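Local coordinates for clostripain-related protein (Bacteroides thetaiotaomicron, PDB 5L20) that is the N-terminal part of a probable cysteine peptidase of the clostripain (C11) family, at residues A[17-20]-A[21-24]; A[80-83]-A[84-87]. All coordinates share one frame; numbering follows the deposited sequence. Where two conformers were deposited one is given.

Contact 1: residues A[17-20]-A[21-24]; sequences PWSD and NLTS
Trp18 and Thr23 meet obliquely where strand 10-16 turns into helix 23-37, the benzo end of the indole bringing CZ3 to 3.3 Å from Thr23 OG1. With CG anti to the backbone N (chi1 -178°), the indole runs back alongside the turn, and the backbone N of Asp20 lies over one face near the rim. Asp20 ties down the other end of the indole: Trp18 NE1 donates to Asp20 OD1 over 3.0 Å, reaching the oxygen from above the carboxylate plane, 68° out of it. Asp20 itself has a positive phi and sits at the centre of a gamma turn, closed by a weak bond from Asn21 N to Ser19 O. Ser19 works on the inner side of the bend. Its OG, placed between its own backbone N and carbonyl carbon (chi1 71°), accepts from Leu22 N at 2.9 Å and packs against Leu22 CB at 3.2 Å. That bond satisfies the backbone N of Leu22, the N-cap residue, and pins the chain just before helix 23-37. The two hydroxyls are joined indirectly: one water is bonded to both Ser19 OG and Thr23 OG1, while a second donates a hydrogen bond to Asp20 O and is bonded to Thr23 OG1 at 2.8 Å. Two waters therefore grip the threonine hydroxyl beside the indole. Leu22 also packs on a modified side chain of the bound peptide, so the turn borders the ligand. Around the turn, Trp18 and Thr23 lean on Cys52 and Met51 of strand 45-52, whereas Ser19 and Leu22 touch Cys111 and His112 in the loop after strand 104-109.

Contact 2: residues A[80-83]-A[84-87]; sequences DPAY and TTAE
Ala82 and Thr85 are the first and last residues of a type I beta turn that leads from strand 69-79 into helix 86-99, with Thr85 as the N-cap. The path into it begins at Asp80, joined through its backbone to Thr56. Pro81 follows, and its carbonyl takes a weak bond from Tyr83 N that makes Ala82 the centre of an inverse gamma turn; Pro81 CG lies at the edge of the Tyr83 ring, in the ring plane. At Ala82 the carbonyl oxygen accepts twice from one residue. Thr85 N reaches Ala82 O at 3.0 Å from well above the carbonyl plane, and Thr85 OG1 donates to Ala82 O at 2.8 Å, only 15° from that plane. The same hydroxyl receives Gly88 N in the first turn of the helix, so it caps the helix while bracing the turn behind it. Thr85 OG1 also passes Ala82 CB at 3.5 Å. Tyr83 comes next, and its chi1 of 49° sets CG between the backbone N and carbonyl carbon, which carries the ring beside the backbone N of Thr84 and on toward Pro17 and Trp18, where its hydroxyl bonds Ala55 O. With an alanine in place of the tyrosine, the Ala55 carbonyl would probably lose its phenolic partner and a gap would open beside Pro17 and Trp18. The ring also slants against the side chain of the next residue: the methyl Thr84 CG2 rests 3.8 Å from Tyr83 CD1 and 3.9 Å from Tyr83 CE1.

In the fold
Contacts 1 and 2 illustrate how two strand-to-helix turns, in series along the chain, can come together in space. Their centres are about 16 Å apart, yet Tyr83 of contact 2 reaches contact 1 directly: its OH lies 3.2 Å from Trp18 CB, and Pro17 CB is 3.9 Å from Tyr83 CD1. Ala55 touches Trp18 and also accepts the tyrosine hydroxyl, which binds the loop between strands 45-52 and 57-66 to both turns. Contact 1 also borders the bound peptide, through Leu22. It follows a parallel strand at its C-terminal end, where related clan CD peptidases carry their active site.

Contact 1: residues A[17-20]-A[21-24]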
ATOM      1  N   PRO A  17       1.265   2.524   6.790  1.00 11.85           N
ATOM      2  CA  PRO A  17       2.256   2.315   7.849  1.00 12.01           C
ATOM      3  C   PRO A  17       1.561   2.119   9.193  1.00 12.76           C
ATOM      4  O   PRO A  17       0.349   2.351   9.330  1.00 11.76           O
ATOM      5  CB  PRO A  17       3.087   3.602   7.815  1.00 12.90           C
ATOM      6  CG  PRO A  17       2.142   4.642   7.286  1.00 12.53           C
ATOM      7  CD  PRO A  17       1.284   3.907   6.269  1.00 10.75           C
ATOM      8  N   TRP A  18       2.336   1.735  10.198  1.00 14.14           N
ATOM      9  CA  TRP A  18       1.730   1.363  11.483  1.00 14.26           C
ATOM     10  C   TRP A  18       0.953   2.503  12.121  1.00 13.96           C
ATOM     11  O   TRP A  18       1.438   3.627  12.209  1.00 14.86           O
ATOM     12  CB  TRP A  18       2.821   0.871  12.439  1.00 13.56           C
ATOM     13  CG  TRP A  18       2.296   0.417  13.763  1.00 15.64           C
ATOM     14  CD1 TRP A  18       2.534   0.996  14.969  1.00 15.98           C
ATOM     15  CD2 TRP A  18       1.451  -0.715  14.007  1.00 15.10           C
ATOM     16  NE1 TRP A  18       1.879   0.293  15.967  1.00 17.90           N
ATOM     17  CE2 TRP A  18       1.201  -0.753  15.392  1.00 16.23           C
ATOM     18  CE3 TRP A  18       0.861  -1.677  13.184  1.00 14.55           C
ATOM     19  CZ2 TRP A  18       0.399  -1.741  15.985  1.00 18.33           C
ATOM     20  CZ3 TRP A  18       0.057  -2.661  13.775  1.00 21.16           C
ATOM     21  CH2 TRP A  18      -0.163  -2.674  15.159  1.00 22.69           C
ATOM     22  N   SER A  19      -0.269   2.207  12.576  1.00 13.70           N
ATOM     23  CA  SER A  19      -1.215   3.225  13.039  1.00 12.65           C
ATOM     24  C   SER A  19      -1.634   3.016  14.487  1.00 16.45           C
ATOM     25  O   SER A  19      -2.458   3.763  15.006  1.00 17.82           O
ATOM     26  CB  SER A  19      -2.495   3.205  12.192  1.00 14.98           C
ATOM     27  OG  SER A  19      -3.230   2.012  12.496  1.00 17.29           O
ATOM     28  N   ASP A  20      -1.058   1.986  15.102  1.00 16.95           N
ATOM     29  CA  ASP A  20      -1.405   1.509  16.457  1.00 21.16           C
ATOM     30  C   ASP A  20      -2.794   0.866  16.576  1.00 24.72           C
ATOM     31  O   ASP A  20      -2.887  -0.253  17.080  1.00 25.98           O
ATOM     32  CB  ASP A  20      -1.258   2.634  17.488  1.00 20.59           C
ATOM     33  CG  ASP A  20       0.212   2.943  17.831  1.00 25.85           C
ATOM     34  OD1 ASP A  20       0.945   2.013  18.268  1.00 26.01           O
ATOM     35  OD2 ASP A  20       0.649   4.109  17.646  1.00 23.45           O
ATOM     36  N   ASN A  21      -3.859   1.538  16.131  1.00 20.03           N
ATOM     37  CA  ASN A  21      -5.231   1.073  16.409  1.00 16.68           C
ATOM     38  C   ASN A  21      -6.189   1.141  15.216  1.00 20.21           C
ATOM     39  O   ASN A  21      -7.386   0.941  15.367  1.00 22.14           O
ATOM     40  CB  ASN A  21      -5.822   1.864  17.590  1.00 19.82           C
ATOM     41  CG  ASN A  21      -6.109   3.309  17.240  1.00 27.24           C
ATOM     42  OD1 ASN A  21      -5.584   3.838  16.260  1.00 21.42           O
ATOM     43  ND2 ASN A  21      -6.936   3.957  18.043  1.00 26.88           N
ATOM     44  N   LEU A  22      -5.668   1.397  14.019  1.00 17.83           N
ATOM     45  CA  LEU A  22      -6.507   1.391  12.819  1.00 14.66           C
ATOM     46  C   LEU A  22      -6.234   0.199  11.906  1.00 14.64           C
ATOM     47  O   LEU A  22      -6.787   0.108  10.833  1.00 15.77           O
ATOM     48  CB  LEU A  22      -6.306   2.708  12.027  1.00 15.92           C
ATOM     49  CG  LEU A  22      -6.673   4.000  12.765  1.00 16.90           C
ATOM     50  CD1 LEU A  22      -6.218   5.270  11.983  1.00 15.77           C
ATOM     51  CD2 LEU A  22      -8.181   4.069  13.078  1.00 24.49           C
ATOM     52  N   THR A  23      -5.416  -0.752  12.359  1.00 14.40           N
ATOM     53  CA  THR A  23      -5.062  -1.897  11.547  1.00 14.26           C
ATOM     54  C   THR A  23      -6.281  -2.655  11.023  1.00 13.77           C
ATOM     55  O   THR A  23      -6.347  -3.026   9.845  1.00 15.54           O
ATOM     56  CB  THR A  23      -4.174  -2.867  12.351  1.00 17.53           C
ATOM     57  OG1 THR A  23      -3.126  -2.118  12.960  1.00 19.23           O
ATOM     58  CG2 THR A  23      -3.568  -3.946  11.467  1.00 19.85           C
ATOM     59  N   SER A  24      -7.263  -2.889  11.893  1.00 20.47           N
ATOM     60  CA  SER A  24      -8.461  -3.588  11.464  0.62 17.90           C
ATOM     61  C   SER A  24      -9.240  -2.760  10.431  1.00 13.30           C
ATOM     62  O   SER A  24      -9.749  -3.300   9.445  1.00 18.78           O
ATOM     63  CB  SER A  24      -9.338  -3.947  12.677  0.62 20.81           C
ATOM     64  OG  SER A  24      -9.555  -2.839  13.542  0.62 27.46           O
TER
HETATM   65  O   HOH W   1      -1.787  -0.062  11.564  1.00 15.07           O
HETATM   66  O   HOH W   2      -3.753  -2.721  15.605  1.00 29.32           O

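Contact 2: residues A[80-83]-A[84-87]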
ATOM      1  N   ASP A  80      11.534  -4.728  10.614  1.00 20.57           N
ATOM      2  CA  ASP A  80      11.964  -3.404  11.078  1.00 21.41           C
ATOM      3  C   ASP A  80      12.082  -2.351   9.967  1.00 21.02           C
ATOM      4  O   ASP A  80      13.072  -1.623   9.927  1.00 20.85           O
ATOM      5  CB  ASP A  80      13.323  -3.499  11.795  1.00 23.71           C
ATOM      6  CG  ASP A  80      13.300  -4.458  12.984  1.00 36.01           C
ATOM      7  OD1 ASP A  80      12.320  -4.425  13.750  1.00 29.63           O
ATOM      8  OD2 ASP A  80      14.264  -5.243  13.145  1.00 38.66           O
ATOM      9  N   PRO A  81      11.081  -2.254   9.076  1.00 18.51           N
ATOM     10  CA  PRO A  81      11.196  -1.185   8.066  1.00 18.50           C
ATOM     11  C   PRO A  81      11.195   0.193   8.717  1.00 17.75           C
ATOM     12  O   PRO A  81      10.478   0.399   9.688  1.00 18.61           O
ATOM     13  CB  PRO A  81       9.955  -1.376   7.202  1.00 17.25           C
ATOM     14  CG  PRO A  81       8.964  -2.004   8.103  1.00 17.82           C
ATOM     15  CD  PRO A  81       9.765  -2.912   9.047  1.00 18.81           C
ATOM     16  N   ALA A  82      11.987   1.121   8.194  1.00 17.40           N
ATOM     17  CA  ALA A  82      12.165   2.416   8.828  1.00 16.32           C
ATOM     18  C   ALA A  82      11.221   3.439   8.207  1.00 14.22           C
ATOM     19  O   ALA A  82      11.642   4.444   7.609  1.00 14.18           O
ATOM     20  CB  ALA A  82      13.618   2.863   8.702  1.00 16.77           C
ATOM     21  N   TYR A  83       9.932   3.167   8.338  1.00 13.41           N
ATOM     22  CA  TYR A  83       8.935   3.907   7.577  1.00 14.25           C
ATOM     23  C   TYR A  83       8.706   5.317   8.119  1.00 12.58           C
ATOM     24  O   TYR A  83       7.997   6.094   7.490  1.00 13.07           O
ATOM     25  CB  TYR A  83       7.617   3.113   7.522  1.00 14.68           C
ATOM     26  CG  TYR A  83       7.174   2.627   8.879  1.00 13.81           C
ATOM     27  CD1 TYR A  83       6.464   3.451   9.749  1.00 15.13           C
ATOM     28  CD2 TYR A  83       7.455   1.316   9.278  1.00 14.25           C
ATOM     29  CE1 TYR A  83       6.084   3.011  11.001  1.00 15.79           C
ATOM     30  CE2 TYR A  83       7.082   0.877  10.538  1.00 17.34           C
ATOM     31  CZ  TYR A  83       6.394   1.729  11.380  1.00 16.14           C
ATOM     32  OH  TYR A  83       6.008   1.301  12.619  1.00 17.04           O
ATOM     33  N   THR A  84       9.295   5.686   9.263  1.00 14.04           N
ATOM     34  CA  THR A  84       9.208   7.074   9.722  1.00 14.99           C
ATOM     35  C   THR A  84      10.402   7.914   9.272  1.00 12.93           C
ATOM     36  O   THR A  84      10.513   9.084   9.667  1.00 13.29           O
ATOM     37  CB  THR A  84       9.103   7.187  11.263  1.00 16.66           C
ATOM     38  OG1 THR A  84      10.349   6.777  11.858  1.00 17.38           O
ATOM     39  CG2 THR A  84       7.931   6.342  11.822  1.00 16.12           C
ATOM     40  N   THR A  85      11.287   7.338   8.444  1.00 12.10           N
ATOM     41  CA  THR A  85      12.490   8.033   7.967  1.00 12.27           C
ATOM     42  C   THR A  85      12.429   8.220   6.459  1.00 12.11           C
ATOM     43  O   THR A  85      11.775   7.447   5.749  1.00 11.96           O
ATOM     44  CB  THR A  85      13.807   7.270   8.295  1.00 13.27           C
ATOM     45  OG1 THR A  85      13.891   6.100   7.493  1.00 13.42           O
ATOM     46  CG2 THR A  85      13.886   6.876   9.781  1.00 15.63           C
ATOM     47  N   ALA A  86      13.092   9.258   5.976  1.00 11.56           N
ATOM     48  CA  ALA A  86      13.076   9.527   4.549  1.00 10.87           C
ATOM     49  C   ALA A  86      13.726   8.380   3.780  1.00 11.73           C
ATOM     50  O   ALA A  86      13.223   7.950   2.734  1.00 11.86           O
ATOM     51  CB  ALA A  86      13.767  10.842   4.255  1.00 12.45           C
ATOM     52  N   GLU A  87      14.804   7.834   4.318  1.00 11.88           N
ATOM     53  CA  GLU A  87      15.507   6.764   3.639  1.00 12.60           C
ATOM     54  C   GLU A  87      14.626   5.516   3.556  1.00 11.29           C
ATOM     55  O   GLU A  87      14.632   4.797   2.551  1.00 12.56           O
ATOM     56  CB  GLU A  87      16.832   6.470   4.369  1.00 17.86           C
ATOM     57  CG  GLU A  87      17.594   5.266   3.845  1.00 28.96           C
ATOM     58  CD  GLU A  87      18.852   4.978   4.662  1.00 57.84           C
ATOM     59  OE1 GLU A  87      19.365   5.910   5.325  1.00 55.27           O
ATOM     60  OE2 GLU A  87      19.319   3.819   4.644  1.00 58.20           O
TER